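Local coordinates for protein PTHB1 (Homo sapiens, PDB 4YD8) that forms the seven-bladed beta-propeller at one end of a BBSome subunit, part of a coat complex thought to sort membrane proteins to primary cilia, at residues H317-D321 against V322-W326; C274-D277 against N278-R282; V46-F49 against M50-R54. One frame throughout, in Å; residues are numbered along the deposited sequence.

Interaction 1: residues H317-D321 against V322-W326; sequences HIYQD and VTLKW
A tight beta hairpin with a classic bulge pairs Ile-318 with Trp-326, Tyr-319 with Leu-324 and Gln-320 with Thr-323, on adjacent strands of a propeller blade. Asp-321 and Val-322 form the corner of a type II' turn, and Asp-321 takes a positive phi (57°) there. Two backbone bonds close this turn: Thr-323 N to Gln-320 O at 2.9 Å, and Gln-320 N back to Thr-323 O. Farther along, Lys-325 N meets Ile-318 O at 2.8 Å, whereas Ile-318 N binds Trp-326 O at 3.0 Å. Lys-325 and Trp-326 therefore both lie across from Ile-318, which makes this a classic bulge.

The side chains sort onto two faces. On the face of Tyr-319 and Leu-324, the leucine CG stands trans to its own backbone N (chi1 -179°), which brings CD1 back over the first strand. There CD1 makes a CH-pi contact 4.0 Å from the centroid of the Tyr-319 ring, displaced toward the rim, and it also touches His-317 CB at 3.6 Å. On the face of Ile-318 and Trp-326, the isoleucine sets CG1 and CD1 against the CE3 and CZ3 atoms of the six-membered ring of the indole; Ile-318 CD1 comes within 3.3 Å of Trp-326 CE3, which is tight packing. Lys-325 bends at chi2 (-65°) and passes its CE by Gln-320 OE1 at 3.3 Å, while the NE2 of that amide bonds to Thr-304 OG1.

Strand 315-320 is hydrogen-bonded on its other side to strand 306-311, with His-317 facing Ile-309 and Tyr-319 facing Thr-307. Val-322 leans on Phe-283 and Lys-285 of strand 281-286 in the preceding blade, and beyond strand 323-329 the sheet runs on into the parallel strand 8-17.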
loop_
_atom_site.group_PDB
_atom_site.type_symbol
_atom_site.label_atom_id
_atom_site.label_comp_id
_atom_site.label_asym_id
_atom_site.label_seq_id
_atom_site.Cartn_x
_atom_site.Cartn_y
_atom_site.Cartn_z
ATOM N N HIS A 317 4.205 -5.868 15.593
ATOM C CA HIS A 317 4.961 -4.970 16.468
ATOM C C HIS A 317 4.778 -3.516 16.086
ATOM O O HIS A 317 4.608 -3.206 14.920
ATOM C CB HIS A 317 6.455 -5.292 16.427
ATOM C CG HIS A 317 6.793 -6.651 16.943
ATOM N ND1 HIS A 317 7.393 -7.613 16.160
ATOM C CD2 HIS A 317 6.603 -7.217 18.156
ATOM C CE1 HIS A 317 7.569 -8.709 16.873
ATOM N NE2 HIS A 317 7.098 -8.495 18.090
ATOM N N ILE A 318 4.819 -2.634 17.077
ATOM C CA ILE A 318 4.880 -1.204 16.818
ATOM C C ILE A 318 6.153 -0.633 17.393
ATOM O O ILE A 318 6.412 -0.787 18.574
ATOM C CB ILE A 318 3.701 -0.439 17.429
ATOM C CG1 ILE A 318 2.424 -0.730 16.661
ATOM C CG2 ILE A 318 3.970 1.060 17.377
ATOM C CD1 ILE A 318 1.185 -0.060 17.296
ATOM N N TYR A 319 6.945 -0.003 16.532
ATOM C CA TYR A 319 8.159 0.706 16.923
ATOM C C TYR A 319 7.952 2.211 16.861
ATOM O O TYR A 319 7.350 2.715 15.923
ATOM C CB TYR A 319 9.325 0.314 15.990
ATOM C CG TYR A 319 9.658 -1.140 16.099
ATOM C CD1 TYR A 319 9.016 -2.084 15.302
ATOM C CD2 TYR A 319 10.599 -1.582 17.018
ATOM C CE1 TYR A 319 9.318 -3.432 15.415
ATOM C CE2 TYR A 319 10.904 -2.922 17.137
ATOM C CZ TYR A 319 10.264 -3.840 16.331
ATOM O OH TYR A 319 10.566 -5.173 16.452
ATOM N N GLN A 320 8.438 2.916 17.874
ATOM C CA GLN A 320 8.653 4.347 17.759
ATOM C C GLN A 320 10.132 4.534 17.472
ATOM O O GLN A 320 10.967 4.240 18.330
ATOM C CB GLN A 320 8.247 5.091 19.036
ATOM C CG GLN A 320 8.377 6.610 18.896
ATOM C CD GLN A 320 7.854 7.361 20.118
ATOM O OE1 GLN A 320 7.697 6.787 21.190
ATOM N NE2 GLN A 320 7.575 8.643 19.950
ATOM N N ASP A 321 10.440 5.007 16.268
ATOM C CA ASP A 321 11.805 5.014 15.733
ATOM C C ASP A 321 12.309 3.568 15.761
ATOM O O ASP A 321 11.753 2.739 15.046
ATOM C CB ASP A 321 12.701 5.995 16.511
ATOM C CG ASP A 321 12.249 7.443 16.346
ATOM O OD1 ASP A 321 11.576 7.738 15.327
ATOM O OD2 ASP A 321 12.560 8.281 17.228
ATOM N N VAL A 322 13.302 3.233 16.586
ATOM C CA VAL A 322 13.748 1.838 16.652
ATOM C C VAL A 322 13.329 1.144 17.951
ATOM O O VAL A 322 13.749 0.020 18.233
ATOM C CB VAL A 322 15.308 1.713 16.492
ATOM C CG1 VAL A 322 15.792 2.527 15.290
ATOM C CG2 VAL A 322 16.036 2.161 17.761
ATOM N N THR A 323 12.485 1.797 18.740
ATOM C CA THR A 323 12.167 1.280 20.066
ATOM C C THR A 323 10.821 0.548 20.052
ATOM O O THR A 323 9.811 1.122 19.686
ATOM C CB THR A 323 12.131 2.411 21.100
ATOM O OG1 THR A 323 13.425 3.032 21.168
ATOM C CG2 THR A 323 11.757 1.869 22.497
ATOM N N LEU A 324 10.809 -0.723 20.439
ATOM C CA LEU A 324 9.547 -1.468 20.497
ATOM C C LEU A 324 8.618 -0.896 21.572
ATOM O O LEU A 324 9.029 -0.691 22.711
ATOM C CB LEU A 324 9.804 -2.948 20.768
ATOM C CG LEU A 324 8.531 -3.796 20.827
ATOM C CD1 LEU A 324 7.924 -3.869 19.425
ATOM C CD2 LEU A 324 8.839 -5.178 21.370
ATOM N N LYS A 325 7.367 -0.642 21.202
ATOM C CA LYS A 325 6.416 -0.004 22.119
ATOM C C LYS A 325 5.219 -0.894 22.447
ATOM O O LYS A 325 4.550 -0.701 23.465
ATOM C CB LYS A 325 5.912 1.315 21.517
ATOM C CG LYS A 325 6.953 2.415 21.451
ATOM C CD LYS A 325 7.372 2.847 22.851
ATOM C CE LYS A 325 8.409 3.963 22.800
ATOM N NZ LYS A 325 8.876 4.338 24.177
ATOM N N TRP A 326 4.941 -1.859 21.579
ATOM C CA TRP A 326 3.700 -2.628 21.661
ATOM C C TRP A 326 3.794 -3.860 20.799
ATOM O O TRP A 326 4.431 -3.827 19.750
ATOM C CB TRP A 326 2.538 -1.759 21.206
ATOM C CG TRP A 326 1.165 -2.361 21.195
ATOM C CD1 TRP A 326 0.310 -2.484 22.255
ATOM C CD2 TRP A 326 0.448 -2.830 20.044
ATOM N NE1 TRP A 326 -0.881 -3.029 21.836
ATOM C CE2 TRP A 326 -0.824 -3.243 20.488
ATOM C CE3 TRP A 326 0.767 -2.967 18.692
ATOM C CZ2 TRP A 326 -1.784 -3.751 19.613
ATOM C CZ3 TRP A 326 -0.186 -3.483 17.830
ATOM C CH2 TRP A 326 -1.443 -3.878 18.298
#

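Interaction 2: residues C274-D277 against N278-R282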
loop_
_atom_site.group_PDB
_atom_site.type_symbol
_atom_site.label_atom_id
_atom_site.label_comp_id
_atom_site.label_asym_id
_atom_site.label_seq_id
_atom_site.Cartn_x
_atom_site.Cartn_y
_atom_site.Cartn_z
ATOM N N CYS A 274 15.335 3.827 7.956
ATOM C CA CYS A 274 14.721 5.114 7.677
ATOM C C CYS A 274 15.758 5.999 7.001
ATOM O O CYS A 274 16.772 6.331 7.610
ATOM C CB CYS A 274 14.205 5.767 8.965
ATOM S SG CYS A 274 13.576 7.442 8.694
ATOM N N LEU A 275 15.521 6.358 5.733
ATOM C CA LEU A 275 16.461 7.190 4.972
ATOM C C LEU A 275 16.000 8.631 4.857
ATOM O O LEU A 275 14.790 8.904 4.783
ATOM C CB LEU A 275 16.651 6.626 3.557
ATOM C CG LEU A 275 16.882 5.124 3.436
ATOM C CD1 LEU A 275 17.153 4.767 1.964
ATOM C CD2 LEU A 275 18.034 4.652 4.326
ATOM N N LYS A 276 16.962 9.552 4.851
ATOM C CA LYS A 276 16.692 10.933 4.442
ATOM C C LYS A 276 16.391 10.935 2.955
ATOM O O LYS A 276 16.759 9.986 2.260
ATOM C CB LYS A 276 17.879 11.854 4.742
ATOM C CG LYS A 276 18.076 12.131 6.222
ATOM C CD LYS A 276 19.428 12.763 6.504
ATOM C CE LYS A 276 19.663 13.993 5.649
ATOM N NZ LYS A 276 18.508 14.932 5.692
ATOM N N ASP A 277 15.719 11.991 2.487
ATOM C CA ASP A 277 15.358 12.161 1.076
ATOM C C ASP A 277 16.546 12.051 0.142
ATOM O O ASP A 277 16.391 11.659 -1.011
ATOM C CB ASP A 277 14.700 13.528 0.848
ATOM C CG ASP A 277 13.323 13.610 1.443
ATOM O OD1 ASP A 277 12.991 12.747 2.283
ATOM O OD2 ASP A 277 12.579 14.538 1.078
ATOM N N ASN A 278 17.718 12.437 0.639
ATOM C CA ASN A 278 18.922 12.512 -0.179
ATOM C C ASN A 278 19.674 11.186 -0.173
ATOM O O ASN A 278 20.775 11.063 -0.733
ATOM C CB ASN A 278 19.826 13.646 0.314
ATOM C CG ASN A 278 20.453 13.354 1.675
ATOM O OD1 ASN A 278 20.101 12.380 2.348
ATOM N ND2 ASN A 278 21.391 14.203 2.082
ATOM N N GLY A 279 19.093 10.205 0.510
ATOM C CA GLY A 279 19.631 8.863 0.488
ATOM C C GLY A 279 20.528 8.481 1.650
ATOM O O GLY A 279 21.002 7.355 1.705
ATOM N N GLN A 280 20.763 9.393 2.586
ATOM C CA GLN A 280 21.597 9.047 3.739
ATOM C C GLN A 280 20.741 8.325 4.757
ATOM O O GLN A 280 19.568 8.614 4.905
ATOM C CB GLN A 280 22.229 10.277 4.392
ATOM C CG GLN A 280 23.141 11.105 3.512
ATOM C CD GLN A 280 23.604 12.366 4.229
ATOM O OE1 GLN A 280 22.832 13.315 4.415
ATOM N NE2 GLN A 280 24.859 12.372 4.655
ATOM N N ILE A 281 21.321 7.381 5.467
ATOM C CA ILE A 281 20.559 6.717 6.507
ATOM C C ILE A 281 20.292 7.679 7.657
ATOM O O ILE A 281 21.199 8.352 8.140
ATOM C CB ILE A 281 21.279 5.476 7.040
ATOM C CG1 ILE A 281 21.518 4.479 5.907
ATOM C CG2 ILE A 281 20.433 4.830 8.098
ATOM C CD1 ILE A 281 22.418 3.323 6.315
ATOM N N ARG A 282 19.024 7.763 8.069
ATOM C CA ARG A 282 18.664 8.548 9.243
ATOM C C ARG A 282 18.736 7.647 10.485
ATOM O O ARG A 282 19.337 8.013 11.495
ATOM C CB ARG A 282 17.266 9.165 9.084
ATOM C CG ARG A 282 16.905 10.195 10.167
ATOM C CD ARG A 282 15.469 10.718 10.012
ATOM N NE ARG A 282 15.338 11.801 9.034
ATOM C CZ ARG A 282 14.654 11.704 7.898
ATOM N NH1 ARG A 282 14.046 10.573 7.585
ATOM N NH2 ARG A 282 14.576 12.736 7.071
HETATM O O HOH W 1 17.440 15.034 2.579
HETATM O O HOH W 2 14.432 13.503 4.538
#
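The side chains of Lys-276 and Arg-282 cross at about a right angle, with Lys-276 CG over one face of the Arg-282 guanidinium, 3.5 Å above its plane and offset toward the rim. Cys-274 SG approaches the same group quite differently, in plane at its edge, where Arg-282 NH1 makes a weak hydrogen bond to it at 3.4 Å. Arg-282 was modelled in two conformations, and these side-chain contacts belong to one of them. Its CG is trans to the backbone N (chi1 -170°) and the chain then kinks at chi3, laying the guanidinium back along the first strand; NH2 bonds to Ser-262 O and makes a weak hydrogen bond to a water that also accepts from Asp-277 N.

Beyond CG, Lys-276 curls at chi3 and chi4 and runs beside Gln-280, pointing the same way, so that Lys-276 CE rests 3.5 Å from Gln-280 OE1. Between them runs the hairpin loop, a type I turn from Lys-276 to Gly-279 with a G1 bulge: Gly-279 N bonds to Lys-276 O at 2.9 Å, and Lys-276 N to Gln-280 O at 2.8 Å. Gly-279 supplies the positive phi (97°) that this bulge needs.

Asn-278 faces Gln-280 with both ends of its amide. Asn-278 OD1 accepts from Gln-280 N at 3.1 Å, an Asx turn, and Asn-278 ND2 donates to Gln-280 OE1 at 2.9 Å, which fixes the amide's rotation. OD1 also touches Lys-276 CB. Away from this polar side, Leu-275 CD2 touches Ile-281 CG1 in one of the two conformers modelled for Ile-281, and both residues pack on Leu-243 of strand 241-244.

Interaction 3: residues V46-F49 against M50-R54; sequences VGSF and MGYLR
Val-46 and Arg-54 hold the closely bonded end of this hairpin, joined by Val-46 N to Arg-54 O and Arg-54 N to Val-46 O, both 2.9 Å. Next comes Gly-47 opposite Leu-53, whose CD2 packs on the glycine CA at 4.1 Å. Ser-48 N then bonds to Tyr-52 O, and Gly-51 N to Ser-48 O at 3.0 Å, making a type I turn with a G1 bulge in which Gly-51 takes the positive phi (95°).

The tip is looser. Met-50, present as selenomethionine, is exposed, and its selenium lies 3.6 Å from Phe-49 C and 4.2 Å from Phe-49 CB while the end of the chain leads off. Ser-48 OG marks the boundary: held between its backbone N and carbonyl carbon (chi1 83°), it turns toward the loop and takes a weak bond from Met-50 N at 3.1 Å.

A water and an arginine occupy part of the buried side. The water donates to Val-46 O and Tyr-52 O, both 2.8 Å, and accepts from Arg-54 NH1. The Arg-54 guanidinium, with Tyr-52 CB over one face, forms salt bridges to Glu-22 and Glu-75, and Glu-22 also bonds to Ser-48 OG. With two carboxylates and a water gripping it, the buried arginine is probably charge-balanced and rotationally fixed, tying the hairpin both to Glu-22 and to Glu-75 of strand 72-77.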
loop_
_atom_site.group_PDB
_atom_site.type_symbol
_atom_site.label_atom_id
_atom_site.label_comp_id
_atom_site.label_asym_id
_atom_site.label_seq_id
_atom_site.Cartn_x
_atom_site.Cartn_y
_atom_site.Cartn_z
ATOM N N VAL A 46 -9.923 -5.005 -1.375
ATOM C CA VAL A 46 -9.008 -6.128 -1.521
ATOM C C VAL A 46 -9.182 -6.804 -2.872
ATOM O O VAL A 46 -10.303 -7.158 -3.254
ATOM C CB VAL A 46 -9.202 -7.199 -0.412
ATOM C CG1 VAL A 46 -8.178 -8.330 -0.590
ATOM C CG2 VAL A 46 -9.034 -6.593 0.971
ATOM N N GLY A 47 -8.074 -6.979 -3.594
ATOM C CA GLY A 47 -8.099 -7.755 -4.828
ATOM C C GLY A 47 -7.381 -9.075 -4.603
ATOM O O GLY A 47 -6.468 -9.146 -3.782
ATOM N N SER A 48 -7.801 -10.134 -5.290
ATOM C CA SER A 48 -7.139 -11.423 -5.109
ATOM C C SER A 48 -6.515 -11.935 -6.406
ATOM O O SER A 48 -6.873 -11.492 -7.502
ATOM C CB SER A 48 -8.114 -12.469 -4.549
ATOM O OG SER A 48 -8.901 -13.083 -5.544
ATOM N N PHE A 49 -5.586 -12.873 -6.274
ATOM C CA PHE A 49 -4.951 -13.452 -7.459
ATOM C C PHE A 49 -5.959 -14.377 -8.170
ATOM O O PHE A 49 -5.678 -14.881 -9.245
ATOM C CB PHE A 49 -3.690 -14.240 -7.100
ATOM C CG PHE A 49 -2.598 -13.437 -6.461
ATOM C CD1 PHE A 49 -2.584 -12.056 -6.528
ATOM C CD2 PHE A 49 -1.569 -14.089 -5.780
ATOM C CE1 PHE A 49 -1.565 -11.333 -5.941
ATOM C CE2 PHE A 49 -0.552 -13.380 -5.191
ATOM C CZ PHE A 49 -0.547 -12.001 -5.270
HETATM N N MSE A 50 -7.102 -14.619 -7.557
HETATM C CA MSE A 50 -8.172 -15.351 -8.163
HETATM C C MSE A 50 -9.131 -14.443 -8.911
HETATM O O MSE A 50 -10.143 -14.892 -9.397
HETATM C CB MSE A 50 -8.917 -16.147 -7.132
HETATM C CG MSE A 50 -8.276 -17.473 -6.700
HETATM SE SE MSE A 50 -6.369 -17.417 -6.311
HETATM C CE MSE A 50 -5.989 -19.317 -5.949
ATOM N N GLY A 51 -8.834 -13.166 -9.004
ATOM C CA GLY A 51 -9.537 -12.267 -9.910
ATOM C C GLY A 51 -10.688 -11.489 -9.295
ATOM O O GLY A 51 -11.289 -10.654 -9.962
ATOM N N TYR A 52 -10.997 -11.751 -8.028
ATOM C CA TYR A 52 -12.066 -11.015 -7.335
ATOM C C TYR A 52 -11.623 -9.686 -6.726
ATOM O O TYR A 52 -10.574 -9.596 -6.100
ATOM C CB TYR A 52 -12.677 -11.878 -6.221
ATOM C CG TYR A 52 -13.522 -13.004 -6.760
ATOM C CD1 TYR A 52 -14.858 -12.799 -7.085
ATOM C CD2 TYR A 52 -12.980 -14.270 -6.963
ATOM C CE1 TYR A 52 -15.637 -13.831 -7.600
ATOM C CE2 TYR A 52 -13.747 -15.304 -7.475
ATOM C CZ TYR A 52 -15.074 -15.076 -7.791
ATOM O OH TYR A 52 -15.838 -16.104 -8.290
ATOM N N LEU A 53 -12.455 -8.664 -6.902
ATOM C CA LEU A 53 -12.285 -7.377 -6.241
ATOM C C LEU A 53 -13.417 -7.220 -5.227
ATOM O O LEU A 53 -14.589 -7.366 -5.582
ATOM C CB LEU A 53 -12.296 -6.228 -7.268
ATOM C CG LEU A 53 -11.886 -4.794 -6.866
ATOM C CD1 LEU A 53 -12.883 -4.114 -5.926
ATOM C CD2 LEU A 53 -10.508 -4.772 -6.242
ATOM N N ARG A 54 -13.070 -6.930 -3.977
ATOM C CA ARG A 54 -14.078 -6.777 -2.925
ATOM C C ARG A 54 -13.897 -5.449 -2.194
ATOM O O ARG A 54 -12.779 -5.021 -1.950
ATOM C CB ARG A 54 -14.002 -7.951 -1.925
ATOM C CG ARG A 54 -14.313 -9.309 -2.568
ATOM C CD ARG A 54 -14.031 -10.487 -1.628
ATOM N NE ARG A 54 -14.406 -11.766 -2.238
ATOM C CZ ARG A 54 -13.539 -12.650 -2.732
ATOM N NH1 ARG A 54 -12.236 -12.400 -2.709
ATOM N NH2 ARG A 54 -13.975 -13.787 -3.260
HETATM O O HOH W 3 -10.784 -9.869 -3.272
#

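All three contacts are turns between adjacent antiparallel strands, in three different blades of the seven-bladed propeller. Along the chain they follow in series: interaction 3 (strands 43-47 and 52-56), then interaction 2 (271-275 and 281-286), then interaction 1 (315-320 and 323-329). Interactions 1 and 2 occupy successive blades, their centres about 19 Å apart and nearest atoms about 7 Å apart. Interaction 3 lies across the chain's centre from both, at about 32 Å and 35 Å between centres. Interactions 2 and 3 share the type I turn with G1 bulge, whereas interaction 1 has the shorter two-residue loop of a type II' turn. The propeller thus repeats its blade while varying the hairpin loops.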